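Local atomic coordinates of Phospholipase/Carboxylesterase (Dyadobacter fermentans, PDB entry 4H0C), a protein that is an alpha/beta-hydrolase that probably hydrolyses carboxylic esters, perhaps including palmitoyl-protein thioesters. Residues A24-H29 with G86-E91; D37-Q42 with I52-A57; S80-V85 with T114-T119. All coordinates share one frame; numbering follows the deposited sequence. Where two conformers were deposited one is given.

How the interactions relate
The three contacts tie together one alpha/beta-hydrolase core. Interaction 1 sets helix 77-94 against strand 23-28, and interaction 2 sets segment 37-42, which begins in helix 35-39, against the neighbouring parallel strand 50-55. Interaction 3 crosses helix 77-94 over helix 109-120. Centres lie about 10 Å apart for interactions 1 and 2, about 9 Å for 1 and 3, and about 15 Å for 2 and 3. Interactions 1 and 3 share helix 77-94, and their segments alternate along the chain; both segments of interaction 2 fall between those of interaction 1, and both come before interaction 3. The central sheet is thus packed by helices on both faces.

Interaction 1. Residues A24-H29 with G86-E91; sequences AVVMLH and GEVVAE
In the alpha/beta-hydrolase core, helix 77-94 packs on the central sheet through Val26 of strand 23-28 and the consecutive Val88 and Val89 of the helix. Val26 and Val88 reach for each other tip to tip, and methyl meets methyl: Val26 CG2 lies 3.8 Å from Val88 CG1. Val88 CG1 stands anti to the backbone N of its residue (chi1 171°), which carries this methyl out from the helix toward the strand. The same Val26 CG2 lies at a looser 4.4 Å from Val89 CG2, so one strand methyl serves two helix valines. The backbones stay well separated, with Val26 CA and Val88 CA 7.6 Å apart, and the interface is small, 95 Å² summed over both sides.

Neighbours enlarge this apolar layer. Ile92, one turn on from Val88, also touches Val26; Tyr53 of the adjacent strand 50-55 touches Val88, and Tyr117 of helix 109-120 touches Val89. The strand itself is fixed by backbone bonds of Val26 to Tyr103 and of Val25 to Ala51 and Tyr53. On the helix, Glu87 OE2 and Glu91 OE1, both acceptors, approach to 3.1 Å, a closeness that may raise the pKa of one of them; Lys9 makes a long, weak ion pair with Glu91.

No hydrogen bond or charge pair joins segment 24-29 to segment 86-91. Dispersion between three buried valines carries the contact, and no directional bond crosses between the two segments.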
loop_
_atom_site.group_PDB
_atom_site.type_symbol
_atom_site.label_atom_id
_atom_site.label_comp_id
_atom_site.label_asym_id
_atom_site.label_seq_id
_atom_site.Cartn_x
_atom_site.Cartn_y
_atom_site.Cartn_z
ATOM N N ALA A 24 -8.901 -10.644 -3.903
ATOM C CA ALA A 24 -8.899 -9.986 -2.611
ATOM C C ALA A 24 -8.137 -8.711 -2.711
ATOM O O ALA A 24 -7.295 -8.558 -3.602
ATOM C CB ALA A 24 -8.261 -10.868 -1.553
ATOM N N VAL A 25 -8.425 -7.794 -1.801
ATOM C CA VAL A 25 -7.662 -6.540 -1.759
ATOM C C VAL A 25 -7.315 -6.222 -0.311
ATOM O O VAL A 25 -8.181 -6.328 0.577
ATOM C CB VAL A 25 -8.401 -5.347 -2.422
ATOM C CG1 VAL A 25 -9.731 -5.028 -1.717
ATOM C CG2 VAL A 25 -7.496 -4.110 -2.412
ATOM N N VAL A 26 -6.041 -5.908 -0.077
ATOM C CA VAL A 26 -5.548 -5.465 1.211
ATOM C C VAL A 26 -5.530 -3.939 1.169
ATOM O O VAL A 26 -4.829 -3.364 0.341
ATOM C CB VAL A 26 -4.117 -6.008 1.470
ATOM C CG1 VAL A 26 -3.606 -5.469 2.797
ATOM C CG2 VAL A 26 -4.107 -7.525 1.419
HETATM N N MSE A 27 -6.318 -3.289 2.043
HETATM C CA MSE A 27 -6.459 -1.831 2.040
HETATM C C MSE A 27 -5.812 -1.265 3.299
HETATM O O MSE A 27 -6.118 -1.702 4.401
HETATM C CB MSE A 27 -7.938 -1.425 1.939
HETATM C CG MSE A 27 -8.638 -2.113 0.767
HETATM SE SE MSE A 27 -10.409 -1.455 0.515
HETATM C CE MSE A 27 -10.004 0.299 -0.215
ATOM N N LEU A 28 -4.933 -0.282 3.125
ATOM C CA LEU A 28 -4.117 0.245 4.216
ATOM C C LEU A 28 -4.405 1.729 4.398
ATOM O O LEU A 28 -4.148 2.539 3.501
ATOM C CB LEU A 28 -2.617 -0.034 3.968
ATOM C CG LEU A 28 -2.254 -1.534 3.791
ATOM C CD1 LEU A 28 -0.796 -1.709 3.400
ATOM C CD2 LEU A 28 -2.529 -2.332 5.060
ATOM N N HIS A 29 -4.950 2.057 5.566
ATOM C CA HIS A 29 -5.314 3.418 5.925
ATOM C C HIS A 29 -4.115 4.295 6.200
ATOM O O HIS A 29 -2.978 3.814 6.421
ATOM C CB HIS A 29 -6.264 3.438 7.128
ATOM C CG HIS A 29 -5.628 3.007 8.450
ATOM N ND1 HIS A 29 -4.792 3.815 9.179
ATOM C CD2 HIS A 29 -5.793 1.841 9.194
ATOM C CE1 HIS A 29 -4.432 3.167 10.322
ATOM N NE2 HIS A 29 -5.031 1.953 10.318
ATOM N N GLY A 86 1.796 -8.891 6.211
ATOM C CA GLY A 86 2.182 -10.257 5.848
ATOM C C GLY A 86 1.220 -11.308 6.396
ATOM O O GLY A 86 0.927 -12.308 5.724
ATOM N N GLU A 87 0.767 -11.124 7.637
ATOM C CA GLU A 87 -0.267 -12.015 8.225
ATOM C C GLU A 87 -1.566 -11.994 7.406
ATOM O O GLU A 87 -2.184 -13.059 7.158
ATOM C CB GLU A 87 -0.554 -11.638 9.688
ATOM C CG GLU A 87 -1.645 -12.466 10.362
ATOM C CD GLU A 87 -1.431 -13.975 10.258
ATOM O OE1 GLU A 87 -0.320 -14.447 10.570
ATOM O OE2 GLU A 87 -2.372 -14.705 9.868
ATOM N N VAL A 88 -1.993 -10.787 7.007
ATOM C CA VAL A 88 -3.203 -10.644 6.203
ATOM C C VAL A 88 -3.046 -11.384 4.873
ATOM O O VAL A 88 -3.928 -12.178 4.491
ATOM C CB VAL A 88 -3.548 -9.150 5.943
ATOM C CG1 VAL A 88 -4.680 -9.016 4.911
ATOM C CG2 VAL A 88 -3.894 -8.435 7.252
ATOM N N VAL A 89 -1.916 -11.151 4.186
ATOM C CA VAL A 89 -1.629 -11.884 2.928
ATOM C C VAL A 89 -1.647 -13.395 3.142
ATOM O O VAL A 89 -2.277 -14.134 2.357
ATOM C CB VAL A 89 -0.319 -11.431 2.242
ATOM C CG1 VAL A 89 0.024 -12.333 1.056
ATOM C CG2 VAL A 89 -0.408 -9.941 1.838
ATOM N N ALA A 90 -0.986 -13.857 4.206
ATOM C CA ALA A 90 -0.979 -15.279 4.534
ATOM C C ALA A 90 -2.389 -15.825 4.754
ATOM O O ALA A 90 -2.719 -16.912 4.277
ATOM C CB ALA A 90 -0.104 -15.548 5.763
ATOM N N GLU A 91 -3.223 -15.080 5.478
ATOM C CA GLU A 91 -4.622 -15.512 5.705
ATOM C C GLU A 91 -5.394 -15.670 4.390
ATOM O O GLU A 91 -6.070 -16.686 4.162
ATOM C CB GLU A 91 -5.349 -14.545 6.644
ATOM C CG GLU A 91 -4.899 -14.653 8.095
ATOM C CD GLU A 91 -5.750 -13.836 9.064
ATOM O OE1 GLU A 91 -5.263 -13.558 10.179
ATOM O OE2 GLU A 91 -6.898 -13.468 8.720
#

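Interaction 2. Residues D37-Q42 with I52-A57; sequences DIISLQ and IYAPQA
Ile39 holds CG1 anti to its carbonyl carbon (chi1 -73°), which brings CG1 against Ala54 and Ile52, and CD1 against Ala54. Gln42 sets CG between its backbone N and carbonyl carbon (chi1 74°) and then runs extended, laying its amide by the end of Ile52. These residues pack the helical connection on the second strand in the beta-alpha-beta unit of strand 23-28, helix 35-39 and strand 50-55, part of the alpha/beta-hydrolase fold.

Ala54 CB is the meeting point. It lies 3.7 Å from both Ile39 CG1 and Ile39 CD1, while Ile38 CG2 comes from the preceding helix residue to 4.0 Å from Ala54 CB. The small alanine is consistent with the close approach of the backbones, Ile39 CA and Ala54 CA being 6.9 Å apart. Two residues back on the strand, Ile52 crosses Ile39 at a slant, Ile52 CG2 resting 3.9 Å from Ile39 CG1. Ile52 CD1 reaches farther along, to 3.4 Å from Gln42 OE1, a van der Waals contact. The amide is anchored through its nitrogen, where Gln42 NE2 makes a hydrogen bond with Ser14 OG of strand 11-15. Met27 and Val25 of strand 23-28 also touch Ile52, while Tyr53 faces away from the helix, to the side of the sheet where Val88 lies.

Past the strand, Gln56 OE1 accepts a hydrogen bond from Ala35 N at the start of helix 35-39, and Gln56 NE2 gives a 3.1 Å, nearly straight (169°) bond to a lone pair of Ala57 O.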
loop_
_atom_site.group_PDB
_atom_site.type_symbol
_atom_site.label_atom_id
_atom_site.label_comp_id
_atom_site.label_asym_id
_atom_site.label_seq_id
_atom_site.Cartn_x
_atom_site.Cartn_y
_atom_site.Cartn_z
ATOM N N ASP A 37 -12.687 3.514 7.730
ATOM C CA ASP A 37 -12.514 4.650 6.819
ATOM C C ASP A 37 -12.110 4.139 5.442
ATOM O O ASP A 37 -12.866 4.264 4.477
ATOM C CB ASP A 37 -11.407 5.601 7.305
ATOM C CG ASP A 37 -11.815 6.453 8.495
ATOM O OD1 ASP A 37 -13.024 6.702 8.675
ATOM O OD2 ASP A 37 -10.903 6.888 9.250
ATOM N N ILE A 38 -10.916 3.554 5.374
ATOM C CA ILE A 38 -10.296 3.148 4.106
ATOM C C ILE A 38 -11.187 2.196 3.300
ATOM O O ILE A 38 -11.228 2.270 2.075
ATOM C CB ILE A 38 -8.837 2.615 4.285
ATOM C CG1 ILE A 38 -8.007 2.767 2.988
ATOM C CG2 ILE A 38 -8.795 1.157 4.784
ATOM C CD1 ILE A 38 -7.735 4.185 2.548
ATOM N N ILE A 39 -11.922 1.323 3.995
ATOM C CA ILE A 39 -12.864 0.411 3.326
ATOM C C ILE A 39 -13.934 1.175 2.542
ATOM O O ILE A 39 -14.378 0.719 1.483
ATOM C CB ILE A 39 -13.493 -0.570 4.320
ATOM C CG1 ILE A 39 -12.438 -1.596 4.717
ATOM C CG2 ILE A 39 -14.729 -1.244 3.736
ATOM C CD1 ILE A 39 -12.883 -2.565 5.797
ATOM N N SER A 40 -14.317 2.352 3.025
ATOM C CA SER A 40 -15.366 3.105 2.338
ATOM C C SER A 40 -14.955 3.523 0.914
ATOM O O SER A 40 -15.804 3.973 0.127
ATOM C CB SER A 40 -15.829 4.302 3.156
ATOM O OG SER A 40 -14.799 5.256 3.247
ATOM N N LEU A 41 -13.667 3.386 0.579
ATOM C CA LEU A 41 -13.231 3.646 -0.808
ATOM C C LEU A 41 -13.849 2.648 -1.787
ATOM O O LEU A 41 -13.831 2.881 -2.991
ATOM C CB LEU A 41 -11.707 3.666 -0.960
ATOM C CG LEU A 41 -10.981 4.939 -0.488
ATOM C CD1 LEU A 41 -9.485 4.714 -0.382
ATOM C CD2 LEU A 41 -11.280 6.168 -1.343
ATOM N N GLN A 42 -14.410 1.552 -1.276
ATOM C CA GLN A 42 -15.089 0.592 -2.152
ATOM C C GLN A 42 -16.329 1.213 -2.815
ATOM O O GLN A 42 -16.858 0.668 -3.775
ATOM C CB GLN A 42 -15.475 -0.667 -1.388
ATOM C CG GLN A 42 -16.658 -0.491 -0.447
ATOM C CD GLN A 42 -16.966 -1.794 0.255
ATOM O OE1 GLN A 42 -17.219 -2.799 -0.389
ATOM N NE2 GLN A 42 -16.944 -1.782 1.573
ATOM N N ILE A 52 -12.418 -7.949 0.880
ATOM C CA ILE A 52 -11.665 -6.769 1.352
ATOM C C ILE A 52 -11.149 -7.024 2.758
ATOM O O ILE A 52 -11.933 -7.367 3.653
ATOM C CB ILE A 52 -12.549 -5.501 1.327
ATOM C CG1 ILE A 52 -12.999 -5.176 -0.110
ATOM C CG2 ILE A 52 -11.873 -4.330 2.046
ATOM C CD1 ILE A 52 -14.166 -4.205 -0.166
ATOM N N TYR A 53 -9.829 -6.913 2.931
ATOM C CA TYR A 53 -9.188 -6.964 4.248
ATOM C C TYR A 53 -8.527 -5.628 4.537
ATOM O O TYR A 53 -7.735 -5.153 3.731
ATOM C CB TYR A 53 -8.070 -8.011 4.243
ATOM C CG TYR A 53 -8.572 -9.443 4.300
ATOM C CD1 TYR A 53 -8.290 -10.256 5.405
ATOM C CD2 TYR A 53 -9.297 -9.993 3.245
ATOM C CE1 TYR A 53 -8.747 -11.570 5.469
ATOM C CE2 TYR A 53 -9.771 -11.302 3.312
ATOM C CZ TYR A 53 -9.484 -12.081 4.433
ATOM O OH TYR A 53 -9.928 -13.377 4.532
ATOM N N ALA A 54 -8.802 -5.042 5.700
ATOM C CA ALA A 54 -8.177 -3.784 6.082
ATOM C C ALA A 54 -7.663 -3.919 7.521
ATOM O O ALA A 54 -8.463 -3.926 8.460
ATOM C CB ALA A 54 -9.170 -2.641 5.969
ATOM N N PRO A 55 -6.334 -4.058 7.700
ATOM C CA PRO A 55 -5.833 -4.149 9.071
ATOM C C PRO A 55 -5.879 -2.782 9.728
ATOM O O PRO A 55 -5.706 -1.767 9.043
ATOM C CB PRO A 55 -4.376 -4.618 8.901
ATOM C CG PRO A 55 -3.988 -4.204 7.524
ATOM C CD PRO A 55 -5.271 -4.290 6.699
ATOM N N GLN A 56 -6.134 -2.749 11.036
ATOM C CA GLN A 56 -6.172 -1.488 11.768
ATOM C C GLN A 56 -4.854 -1.268 12.498
ATOM O O GLN A 56 -4.430 -2.133 13.267
ATOM C CB GLN A 56 -7.324 -1.498 12.795
ATOM C CG GLN A 56 -7.285 -0.328 13.768
ATOM C CD GLN A 56 -7.629 0.999 13.100
ATOM O OE1 GLN A 56 -8.655 1.109 12.409
ATOM N NE2 GLN A 56 -6.781 2.019 13.307
ATOM N N ALA A 57 -4.251 -0.093 12.313
ATOM C CA ALA A 57 -3.005 0.240 13.002
ATOM C C ALA A 57 -3.257 0.576 14.466
ATOM O O ALA A 57 -4.210 1.283 14.810
ATOM C CB ALA A 57 -2.279 1.389 12.318
#

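Interaction 3. Residues S80-V85 with T114-T119; sequences SALALV and TLEYTT
Apolar packing begins with Leu82 and Val85 of helix 77-94, side chains about one turn apart that lean on Tyr117 of helix 109-120. The two helical segments cross at -67° with their axes 10.1 Å apart. Leu82 CD2 settles against the backbone of the other helix, 3.7 Å from Tyr117 CA and 3.8 Å from Tyr117 CB, and also touches the Glu116 side chain. Leu113 of the same helix extends this seam to both Leu82 and Val85.

The aromatic contact is a CH-pi interaction. With Tyr117 CG anti to its backbone N (chi1 174°), the ring reaches toward helix 77-94, and Val85 CG1 sits over one face. This methyl is 3.6 Å from the Tyr117 ring centroid, 16° off the normal and displaced toward CG, from which Val85 CG1 is 3.5 Å away.

Within 114-119, Thr118 OG1 gives a 2.8 Å side-chain bond to Thr114 O, which Thr118 N also reaches from the opposite face of the carbonyl plane; Thr119 repeats this on Leu115 O. In buried Glu116, OE2 forms a salt bridge with Arg120 NE, and OE1 is hydrogen-bonded to Tyr145 OH and Ile136 N.

With no hydrogen bond between the two segments, apolar packing and the CH-pi contact carry the interface, while the threonines and Glu116 satisfy their polar groups within helix 109-120 and its surroundings.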
loop_
_atom_site.group_PDB
_atom_site.type_symbol
_atom_site.label_atom_id
_atom_site.label_comp_id
_atom_site.label_asym_id
_atom_site.label_seq_id
_atom_site.Cartn_x
_atom_site.Cartn_y
_atom_site.Cartn_z
ATOM N N SER A 80 6.697 -4.239 12.773
ATOM C CA SER A 80 5.420 -4.760 13.257
ATOM C C SER A 80 4.318 -4.538 12.220
ATOM O O SER A 80 3.474 -5.417 12.002
ATOM C CB SER A 80 5.034 -4.116 14.590
ATOM O OG SER A 80 3.977 -4.857 15.178
ATOM N N ALA A 81 4.314 -3.359 11.604
ATOM C CA ALA A 81 3.334 -3.057 10.533
ATOM C C ALA A 81 3.505 -4.037 9.356
ATOM O O ALA A 81 2.510 -4.616 8.855
ATOM C CB ALA A 81 3.455 -1.600 10.091
ATOM N N LEU A 82 4.757 -4.263 8.939
ATOM C CA LEU A 82 5.043 -5.178 7.816
ATOM C C LEU A 82 4.614 -6.595 8.165
ATOM O O LEU A 82 4.054 -7.302 7.325
ATOM C CB LEU A 82 6.534 -5.148 7.439
ATOM C CG LEU A 82 7.010 -3.808 6.848
ATOM C CD1 LEU A 82 8.535 -3.719 6.878
ATOM C CD2 LEU A 82 6.483 -3.644 5.424
ATOM N N ALA A 83 4.868 -7.002 9.413
ATOM C CA ALA A 83 4.420 -8.320 9.883
ATOM C C ALA A 83 2.906 -8.505 9.764
ATOM O O ALA A 83 2.431 -9.568 9.331
ATOM C CB ALA A 83 4.880 -8.583 11.317
ATOM N N LEU A 84 2.153 -7.486 10.141
ATOM C CA LEU A 84 0.685 -7.566 10.108
ATOM C C LEU A 84 0.171 -7.672 8.665
ATOM O O LEU A 84 -0.738 -8.472 8.373
ATOM C CB LEU A 84 0.064 -6.371 10.861
ATOM C CG LEU A 84 -1.490 -6.301 10.918
ATOM C CD1 LEU A 84 -2.131 -7.561 11.478
ATOM C CD2 LEU A 84 -1.981 -5.090 11.691
ATOM N N VAL A 85 0.756 -6.885 7.756
ATOM C CA VAL A 85 0.343 -6.966 6.339
ATOM C C VAL A 85 0.619 -8.377 5.853
ATOM O O VAL A 85 -0.226 -9.009 5.198
ATOM C CB VAL A 85 1.062 -5.929 5.456
ATOM C CG1 VAL A 85 0.728 -6.137 3.972
ATOM C CG2 VAL A 85 0.751 -4.516 5.949
ATOM N N THR A 114 2.241 0.085 1.792
ATOM C CA THR A 114 1.895 -0.778 0.671
ATOM C C THR A 114 3.133 -1.034 -0.194
ATOM O O THR A 114 3.426 -2.181 -0.536
ATOM C CB THR A 114 0.783 -0.164 -0.211
ATOM O OG1 THR A 114 -0.458 -0.161 0.500
ATOM C CG2 THR A 114 0.643 -0.940 -1.534
ATOM N N LEU A 115 3.826 0.043 -0.576
ATOM C CA LEU A 115 4.998 -0.067 -1.459
ATOM C C LEU A 115 6.122 -0.814 -0.746
ATOM O O LEU A 115 6.768 -1.671 -1.337
ATOM C CB LEU A 115 5.484 1.308 -1.885
ATOM C CG LEU A 115 4.540 1.989 -2.885
ATOM C CD1 LEU A 115 5.029 3.409 -3.076
ATOM C CD2 LEU A 115 4.489 1.249 -4.237
ATOM N N GLU A 116 6.332 -0.508 0.535
ATOM C CA GLU A 116 7.429 -1.115 1.283
ATOM C C GLU A 116 7.185 -2.608 1.448
ATOM O O GLU A 116 8.092 -3.420 1.239
ATOM C CB GLU A 116 7.614 -0.431 2.645
ATOM C CG GLU A 116 8.883 -0.830 3.410
ATOM C CD GLU A 116 10.195 -0.489 2.702
ATOM O OE1 GLU A 116 10.225 0.455 1.859
ATOM O OE2 GLU A 116 11.212 -1.160 3.026
ATOM N N TYR A 117 5.948 -2.987 1.767
ATOM C CA TYR A 117 5.648 -4.404 1.916
ATOM C C TYR A 117 5.787 -5.179 0.610
ATOM O O TYR A 117 6.420 -6.241 0.558
ATOM C CB TYR A 117 4.243 -4.660 2.510
ATOM C CG TYR A 117 3.944 -6.140 2.504
ATOM C CD1 TYR A 117 4.424 -6.953 3.526
ATOM C CD2 TYR A 117 3.280 -6.754 1.425
ATOM C CE1 TYR A 117 4.203 -8.328 3.511
ATOM C CE2 TYR A 117 3.055 -8.124 1.409
ATOM C CZ TYR A 117 3.528 -8.906 2.442
ATOM O OH TYR A 117 3.328 -10.264 2.442
ATOM N N THR A 118 5.178 -4.651 -0.439
ATOM C CA THR A 118 5.145 -5.388 -1.696
ATOM C C THR A 118 6.535 -5.481 -2.332
ATOM O O THR A 118 6.808 -6.437 -3.001
ATOM C CB THR A 118 4.114 -4.850 -2.691
ATOM O OG1 THR A 118 4.350 -3.463 -2.892
ATOM C CG2 THR A 118 2.691 -5.045 -2.140
ATOM N N THR A 119 7.386 -4.476 -2.117
ATOM C CA THR A 119 8.726 -4.430 -2.706
ATOM C C THR A 119 9.723 -5.297 -1.899
ATOM O O THR A 119 10.673 -5.883 -2.457
ATOM C CB THR A 119 9.156 -2.970 -2.909
ATOM O OG1 THR A 119 8.100 -2.294 -3.618
ATOM C CG2 THR A 119 10.429 -2.871 -3.769
#